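Local coordinates for SusD superfamily protein (PDB 3MYV) that probably binds polysaccharide at the bacterial outer membrane, aiding glycan capture, at residues 164-175 with 192-203. Residues are numbered along the deposited sequence; the frame is centred on the assembly and turned at random.
Sequences YDFIIETLEEAV and ARALLARIYLYH. With EDO (1,2-ethanediol), chain I.
Tyr164 lays its ring beside the imidazole of His203, the planes only 19° from parallel but slid so far that the centroids stand 5.1 Å apart and overlap is slight; closer contact comes at Tyr164 CB, 3.4 Å from His203 CD2. Ile168 meets the same imidazole over a face: its CD1 lies 3.9 Å from the His203 ring centroid and 28° off the normal, a CH-pi contact. In the ring plane, His203 NE2 meets a water that donates to Asp165 OD1, while ND1 is hydrogen-bonded to Asp205 OD2. A leucine in place of Tyr164 removes the ring, which would probably leave the imidazole without this flanking partner and open a gap beside Ile199 CG2 and Tyr202 CB.

Helices 160-177 and 189-202 form an antiparallel hairpin, their segment axes 9.6 Å apart at closest approach, consistent with the TPR-like helical pairing of SusD proteins. Packing is knobs-into-holes in both directions: Leu171 sits among Ala192, Leu195, Leu196 and Ile199, and Ile199 among Tyr164, Ile167, Ile168 and Leu171. Ile199 splits its reach, CG1 lying anti to the carbonyl carbon (chi1 -70°) and carrying CD1 to within 3.5 Å of Ile167 CG2, while CG2 meets Ile168 CG1 at 3.6 Å.

Along one flank, Glu172 OE2 accepts from Tyr200 OH at 2.6 Å through its anti lone pair, with the carboxylate oxygen at the ring edge. At the Val175–Ala192 end of the pair, Val175 CG1 rests 3.6 Å from Arg193 CG, whose guanidinium continues to a salt bridge with Asp219.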
ATOM      1  N   TYR A 164     -14.414   6.905   3.868  1.00 14.17           N
ATOM      2  CA  TYR A 164     -13.742   6.652   5.158  1.00 13.34           C
ATOM      3  C   TYR A 164     -14.686   6.202   6.269  1.00 14.91           C
ATOM      4  O   TYR A 164     -14.368   5.260   7.028  1.00 16.22           O
ATOM      5  CB  TYR A 164     -12.922   7.879   5.612  1.00 12.15           C
ATOM      6  CG  TYR A 164     -11.505   7.920   5.047  1.00 13.45           C
ATOM      7  CD1 TYR A 164     -10.441   7.288   5.705  1.00 14.88           C
ATOM      8  CD2 TYR A 164     -11.228   8.602   3.858  1.00 13.54           C
ATOM      9  CE1 TYR A 164      -9.159   7.318   5.183  1.00 16.18           C
ATOM     10  CE2 TYR A 164      -9.944   8.656   3.343  1.00 17.28           C
ATOM     11  CZ  TYR A 164      -8.916   8.015   4.013  1.00 17.69           C
ATOM     12  OH  TYR A 164      -7.645   8.108   3.500  1.00 14.36           O
ATOM     13  N   ASP A 165     -15.840   6.860   6.392  1.00 14.31           N
ATOM     14  CA  ASP A 165     -16.824   6.459   7.399  1.00 17.29           C
ATOM     15  C   ASP A 165     -17.153   4.965   7.263  1.00 18.64           C
ATOM     16  O   ASP A 165     -17.113   4.207   8.242  1.00 17.06           O
ATOM     17  CB  ASP A 165     -18.100   7.302   7.302  1.00 17.87           C
ATOM     18  CG  ASP A 165     -17.897   8.753   7.742  1.00 20.14           C
ATOM     19  OD1 ASP A 165     -16.806   9.127   8.219  1.00 24.99           O
ATOM     20  OD2 ASP A 165     -18.852   9.533   7.604  1.00 31.16           O
ATOM     21  N   PHE A 166     -17.414   4.539   6.033  1.00 16.18           N
ATOM     22  CA  PHE A 166     -17.718   3.152   5.742  1.00 16.16           C
ATOM     23  C   PHE A 166     -16.531   2.201   5.955  1.00 14.26           C
ATOM     24  O   PHE A 166     -16.684   1.126   6.547  1.00 16.48           O
ATOM     25  CB  PHE A 166     -18.204   3.000   4.287  1.00 15.76           C
ATOM     26  CG  PHE A 166     -18.241   1.575   3.817  1.00 15.96           C
ATOM     27  CD1 PHE A 166     -19.231   0.718   4.271  1.00 19.37           C
ATOM     28  CD2 PHE A 166     -17.309   1.105   2.921  1.00 17.80           C
ATOM     29  CE1 PHE A 166     -19.265  -0.606   3.876  1.00 19.80           C
ATOM     30  CE2 PHE A 166     -17.350  -0.223   2.487  1.00 19.64           C
ATOM     31  CZ  PHE A 166     -18.327  -1.070   2.962  1.00 19.36           C
ATOM     32  N   ILE A 167     -15.375   2.576   5.428  1.00 13.44           N
ATOM     33  CA  ILE A 167     -14.163   1.776   5.546  1.00 13.70           C
ATOM     34  C   ILE A 167     -13.811   1.507   7.017  1.00 15.02           C
ATOM     35  O   ILE A 167     -13.512   0.369   7.408  1.00 15.62           O
ATOM     36  CB  ILE A 167     -12.976   2.476   4.807  1.00 14.46           C
ATOM     37  CG1 ILE A 167     -13.173   2.404   3.292  1.00 15.13           C
ATOM     38  CG2 ILE A 167     -11.647   1.851   5.183  1.00 15.59           C
ATOM     39  CD1 ILE A 167     -12.459   3.576   2.510  1.00 15.02           C
ATOM     40  N   ILE A 168     -13.857   2.543   7.843  1.00 15.31           N
ATOM     41  CA  ILE A 168     -13.453   2.393   9.247  1.00 13.57           C
ATOM     42  C   ILE A 168     -14.435   1.506  10.035  1.00 16.16           C
ATOM     43  O   ILE A 168     -14.023   0.580  10.755  1.00 17.53           O
ATOM     44  CB  ILE A 168     -13.229   3.767   9.912  1.00 14.83           C
ATOM     45  CG1 ILE A 168     -11.934   4.405   9.338  1.00 14.50           C
ATOM     46  CG2 ILE A 168     -13.144   3.608  11.448  1.00 17.28           C
ATOM     47  CD1 ILE A 168     -11.853   5.939   9.477  1.00 13.92           C
ATOM     48  N   GLU A 169     -15.728   1.749   9.858  1.00 16.29           N
ATOM     49  CA  GLU A 169     -16.782   0.962  10.517  1.00 17.09           C
ATOM     50  C   GLU A 169     -16.695  -0.499  10.108  1.00 15.95           C
ATOM     51  O   GLU A 169     -16.865  -1.399  10.929  1.00 15.75           O
ATOM     52  CB  GLU A 169     -18.172   1.479  10.157  1.00 20.40           C
ATOM     53  CG  GLU A 169     -18.717   2.533  11.072  1.00 32.90           C
ATOM     54  CD  GLU A 169     -20.133   2.993  10.679  1.00 44.90           C
ATOM     55  OE1 GLU A 169     -20.936   2.166  10.161  1.00 37.42           O
ATOM     56  OE2 GLU A 169     -20.423   4.194  10.886  1.00 47.68           O
ATOM     57  N   THR A 170     -16.470  -0.715   8.822  1.00 16.27           N
ATOM     58  CA  THR A 170     -16.324  -2.056   8.280  1.00 17.33           C
ATOM     59  C   THR A 170     -15.137  -2.796   8.893  1.00 16.50           C
ATOM     60  O   THR A 170     -15.256  -3.944   9.332  1.00 16.33           O
ATOM     61  CB  THR A 170     -16.176  -1.986   6.764  1.00 18.64           C
ATOM     62  OG1 THR A 170     -17.370  -1.437   6.228  1.00 15.35           O
ATOM     63  CG2 THR A 170     -15.945  -3.366   6.185  1.00 16.58           C
ATOM     64  N   LEU A 171     -13.991  -2.132   8.937  1.00 15.89           N
ATOM     65  CA  LEU A 171     -12.792  -2.758   9.447  1.00 16.08           C
ATOM     66  C   LEU A 171     -12.848  -2.922  10.978  1.00 16.14           C
ATOM     67  O   LEU A 171     -12.430  -3.952  11.479  1.00 16.61           O
ATOM     68  CB  LEU A 171     -11.576  -1.961   8.956  1.00 18.12           C
ATOM     69  CG  LEU A 171     -10.211  -2.587   8.776  1.00 26.23           C
ATOM     70  CD1 LEU A 171     -10.221  -3.981   8.185  1.00 12.35           C
ATOM     71  CD2 LEU A 171      -9.403  -1.572   7.954  1.00 23.29           C
ATOM     72  N   GLU A 172     -13.431  -1.966  11.714  1.00 16.56           N
ATOM     73  CA  GLU A 172     -13.604  -2.122  13.159  1.00 16.75           C
ATOM     74  C   GLU A 172     -14.447  -3.381  13.448  1.00 18.41           C
ATOM     75  O   GLU A 172     -14.089  -4.189  14.305  1.00 17.72           O
ATOM     76  CB  GLU A 172     -14.232  -0.861  13.797  1.00 17.97           C
ATOM     77  CG  GLU A 172     -13.303   0.342  13.762  1.00 16.90           C
ATOM     78  CD  GLU A 172     -13.986   1.643  14.191  1.00 19.44           C
ATOM     79  OE1 GLU A 172     -15.227   1.732  14.120  1.00 19.76           O
ATOM     80  OE2 GLU A 172     -13.273   2.589  14.582  1.00 21.35           O
ATOM     81  N   GLU A 173     -15.522  -3.582  12.688  1.00 20.38           N
ATOM     82  CA  GLU A 173     -16.321  -4.791  12.846  1.00 19.95           C
ATOM     83  C   GLU A 173     -15.566  -6.062  12.409  1.00 18.69           C
ATOM     84  O   GLU A 173     -15.607  -7.083  13.116  1.00 19.02           O
ATOM     85  CB  GLU A 173     -17.672  -4.659  12.149  1.00 19.77           C
ATOM     86  CG  GLU A 173     -18.541  -5.861  12.377  1.00 22.06           C
ATOM     87  CD  GLU A 173     -19.894  -5.795  11.706  1.00 29.56           C
ATOM     88  OE1 GLU A 173     -20.260  -4.726  11.150  1.00 26.49           O
ATOM     89  OE2 GLU A 173     -20.580  -6.838  11.743  1.00 30.55           O
ATOM     90  N   ALA A 174     -14.883  -6.000  11.272  1.00 15.80           N
ATOM     91  CA  ALA A 174     -14.099  -7.133  10.752  1.00 17.41           C
ATOM     92  C   ALA A 174     -13.138  -7.688  11.805  1.00 17.35           C
ATOM     93  O   ALA A 174     -13.053  -8.913  12.025  1.00 17.35           O
ATOM     94  CB  ALA A 174     -13.320  -6.724   9.487  1.00 18.39           C
ATOM     95  N   VAL A 175     -12.408  -6.779  12.446  1.00 18.91           N
ATOM     96  CA  VAL A 175     -11.437  -7.139  13.467  1.00 18.93           C
ATOM     97  C   VAL A 175     -12.111  -7.969  14.555  1.00 19.56           C
ATOM     98  O   VAL A 175     -11.538  -8.949  15.024  1.00 21.33           O
ATOM     99  CB  VAL A 175     -10.731  -5.887  14.061  1.00 18.72           C
ATOM    100  CG1 VAL A 175      -9.971  -6.260  15.391  1.00 17.80           C
ATOM    101  CG2 VAL A 175      -9.747  -5.275  13.032  1.00 15.03           C
ATOM    102  N   ALA A 192      -5.551  -7.057   9.638  1.00 12.11           N
ATOM    103  CA  ALA A 192      -6.697  -6.142   9.641  1.00 12.15           C
ATOM    104  C   ALA A 192      -6.533  -4.971  10.612  1.00 14.56           C
ATOM    105  O   ALA A 192      -6.928  -3.844  10.288  1.00 13.13           O
ATOM    106  CB  ALA A 192      -8.022  -6.913   9.962  1.00 10.33           C
ATOM    107  N   ARG A 193      -5.981  -5.234  11.801  1.00 13.63           N
ATOM    108  CA  ARG A 193      -5.688  -4.157  12.755  1.00 14.60           C
ATOM    109  C   ARG A 193      -4.563  -3.250  12.238  1.00 14.45           C
ATOM    110  O   ARG A 193      -4.629  -2.041  12.401  1.00 12.82           O
ATOM    111  CB  ARG A 193      -5.315  -4.724  14.143  1.00 14.33           C
ATOM    112  CG  ARG A 193      -6.455  -5.537  14.802  1.00 14.34           C
ATOM    113  CD  ARG A 193      -5.936  -6.318  15.996  1.00 14.78           C
ATOM    114  NE  ARG A 193      -5.585  -5.443  17.106  1.00 14.16           N
ATOM    115  CZ  ARG A 193      -4.770  -5.770  18.098  1.00 19.71           C
ATOM    116  NH1 ARG A 193      -4.116  -6.943  18.102  1.00 17.46           N
ATOM    117  NH2 ARG A 193      -4.584  -4.912  19.081  1.00 18.89           N
ATOM    118  N   ALA A 194      -3.550  -3.822  11.586  1.00 11.97           N
ATOM    119  CA  ALA A 194      -2.481  -3.005  11.023  1.00 12.50           C
ATOM    120  C   ALA A 194      -3.065  -2.049   9.962  1.00 14.93           C
ATOM    121  O   ALA A 194      -2.740  -0.856   9.935  1.00 11.96           O
ATOM    122  CB  ALA A 194      -1.350  -3.896  10.441  1.00 11.94           C
ATOM    123  N   LEU A 195      -3.941  -2.575   9.099  1.00 16.25           N
ATOM    124  CA  LEU A 195      -4.553  -1.772   8.045  1.00 15.50           C
ATOM    125  C   LEU A 195      -5.420  -0.645   8.659  1.00 14.21           C
ATOM    126  O   LEU A 195      -5.372   0.510   8.209  1.00 11.96           O
ATOM    127  CB  LEU A 195      -5.389  -2.667   7.107  1.00 14.89           C
ATOM    128  CG  LEU A 195      -6.143  -2.003   5.959  1.00 14.64           C
ATOM    129  CD1 LEU A 195      -5.232  -1.180   5.069  1.00 11.81           C
ATOM    130  CD2 LEU A 195      -6.931  -3.030   5.121  1.00 12.22           C
ATOM    131  N   LEU A 196      -6.194  -1.000   9.677  1.00 12.66           N
ATOM    132  CA  LEU A 196      -7.050  -0.039  10.399  1.00 14.30           C
ATOM    133  C   LEU A 196      -6.225   1.085  11.037  1.00 14.14           C
ATOM    134  O   LEU A 196      -6.650   2.245  11.034  1.00 14.01           O
ATOM    135  CB  LEU A 196      -7.875  -0.768  11.469  1.00 12.96           C
ATOM    136  CG  LEU A 196      -8.884   0.070  12.267  1.00 16.42           C
ATOM    137  CD1 LEU A 196      -9.814   0.813  11.306  1.00 17.69           C
ATOM    138  CD2 LEU A 196      -9.680  -0.753  13.276  1.00 14.80           C
ATOM    139  N   ALA A 197      -5.056   0.750  11.618  1.00 13.91           N
ATOM    140  CA  ALA A 197      -4.190   1.797  12.186  1.00 13.62           C
ATOM    141  C   ALA A 197      -3.753   2.746  11.073  1.00 13.19           C
ATOM    142  O   ALA A 197      -3.747   3.962  11.280  1.00 13.31           O
ATOM    143  CB  ALA A 197      -2.987   1.214  12.899  1.00 14.57           C
ATOM    144  N   ARG A 198      -3.389   2.199   9.906  1.00 14.39           N
ATOM    145  CA  ARG A 198      -3.025   3.052   8.752  1.00 13.40           C
ATOM    146  C   ARG A 198      -4.182   3.956   8.367  1.00 13.44           C
ATOM    147  O   ARG A 198      -3.997   5.166   8.135  1.00 12.99           O
ATOM    148  CB  ARG A 198      -2.575   2.190   7.562  1.00 14.76           C
ATOM    149  CG  ARG A 198      -2.210   2.937   6.298  1.00 12.35           C
ATOM    150  CD  ARG A 198      -2.311   2.034   5.092  1.00 12.49           C
ATOM    151  NE  ARG A 198      -1.215   1.058   5.055  1.00 11.52           N
ATOM    152  CZ  ARG A 198      -1.075   0.131   4.117  1.00 13.87           C
ATOM    153  NH1 ARG A 198      -1.977   0.022   3.141  1.00 14.92           N
ATOM    154  NH2 ARG A 198      -0.044  -0.703   4.158  1.00 15.49           N
ATOM    155  N   ILE A 199      -5.383   3.374   8.267  1.00 12.69           N
ATOM    156  CA  ILE A 199      -6.532   4.135   7.803  1.00 12.16           C
ATOM    157  C   ILE A 199      -6.904   5.225   8.817  1.00 13.81           C
ATOM    158  O   ILE A 199      -7.222   6.359   8.423  1.00 12.41           O
ATOM    159  CB  ILE A 199      -7.719   3.193   7.399  1.00 12.01           C
ATOM    160  CG1 ILE A 199      -7.353   2.437   6.103  1.00 16.78           C
ATOM    161  CG2 ILE A 199      -9.040   3.977   7.176  1.00 13.28           C
ATOM    162  CD1 ILE A 199      -8.254   1.208   5.805  1.00 15.51           C
ATOM    163  N   TYR A 200      -6.859   4.903  10.112  1.00 13.65           N
ATOM    164  CA  TYR A 200      -7.060   5.941  11.144  1.00 13.81           C
ATOM    165  C   TYR A 200      -6.096   7.113  10.906  1.00 13.12           C
ATOM    166  O   TYR A 200      -6.493   8.280  10.920  1.00 14.26           O
ATOM    167  CB  TYR A 200      -6.808   5.402  12.552  1.00 14.51           C
ATOM    168  CG  TYR A 200      -7.889   4.564  13.197  1.00 17.80           C
ATOM    169  CD1 TYR A 200      -9.246   4.858  13.050  1.00 19.46           C
ATOM    170  CD2 TYR A 200      -7.536   3.463  13.990  1.00 14.45           C
ATOM    171  CE1 TYR A 200     -10.218   4.076  13.686  1.00 15.91           C
ATOM    172  CE2 TYR A 200      -8.471   2.701  14.596  1.00 13.78           C
ATOM    173  CZ  TYR A 200      -9.816   2.999  14.450  1.00 18.88           C
ATOM    174  OH  TYR A 200     -10.732   2.184  15.083  1.00 17.06           O
ATOM    175  N   LEU A 201      -4.843   6.803  10.615  1.00 11.53           N
ATOM    176  CA  LEU A 201      -3.806   7.831  10.389  1.00 10.97           C
ATOM    177  C   LEU A 201      -4.105   8.684   9.168  1.00 12.91           C
ATOM    178  O   LEU A 201      -4.053   9.928   9.228  1.00 15.14           O
ATOM    179  CB  LEU A 201      -2.414   7.161  10.257  1.00 13.51           C
ATOM    180  CG  LEU A 201      -1.187   8.076  10.177  1.00 10.37           C
ATOM    181  CD1 LEU A 201      -0.899   8.654  11.560  1.00 15.60           C
ATOM    182  CD2 LEU A 201       0.077   7.353   9.605  1.00  9.02           C
ATOM    183  N   TYR A 202      -4.454   8.025   8.065  1.00 11.62           N
ATOM    184  CA  TYR A 202      -4.880   8.719   6.867  1.00 13.70           C
ATOM    185  C   TYR A 202      -6.122   9.587   7.112  1.00 15.71           C
ATOM    186  O   TYR A 202      -6.308  10.594   6.445  1.00 16.30           O
ATOM    187  CB  TYR A 202      -5.186   7.749   5.742  1.00 12.29           C
ATOM    188  CG  TYR A 202      -4.012   7.289   4.888  1.00 14.03           C
ATOM    189  CD1 TYR A 202      -2.961   6.563   5.432  1.00 12.39           C
ATOM    190  CD2 TYR A 202      -4.003   7.529   3.524  1.00 13.56           C
ATOM    191  CE1 TYR A 202      -1.918   6.125   4.644  1.00 14.16           C
ATOM    192  CE2 TYR A 202      -2.981   7.066   2.721  1.00 13.46           C
ATOM    193  CZ  TYR A 202      -1.948   6.369   3.288  1.00 12.85           C
ATOM    194  OH  TYR A 202      -0.924   5.942   2.497  1.00 14.38           O
ATOM    195  N   HIS A 203      -6.971   9.159   8.051  1.00 16.65           N
ATOM    196  CA  HIS A 203      -8.186   9.881   8.419  1.00 15.42           C
ATOM    197  C   HIS A 203      -7.977  10.993   9.479  1.00 16.18           C
ATOM    198  O   HIS A 203      -8.940  11.660   9.886  1.00 17.62           O
ATOM    199  CB  HIS A 203      -9.234   8.875   8.894  1.00 15.54           C
ATOM    200  CG  HIS A 203     -10.642   9.405   8.894  1.00 17.10           C
ATOM    201  ND1 HIS A 203     -11.441   9.389  10.023  1.00 17.66           N
ATOM    202  CD2 HIS A 203     -11.395   9.936   7.904  1.00 15.55           C
ATOM    203  CE1 HIS A 203     -12.623   9.906   9.723  1.00 20.56           C
ATOM    204  NE2 HIS A 203     -12.624  10.242   8.442  1.00 15.64           N
TER
HETATM  205  C1  EDO I 516       0.653  -0.672  -0.558  1.00 34.68           C
HETATM  206  O1  EDO I 516       0.942   0.705  -0.354  1.00 30.09           O
HETATM  207  C2  EDO I 516       0.014  -1.283   0.693  1.00 27.42           C
HETATM  208  O2  EDO I 516      -1.432  -1.041   0.750  1.00 23.79           O
HETATM  209  O   HOH W   1     -15.067  10.979   7.240  1.00 14.97           O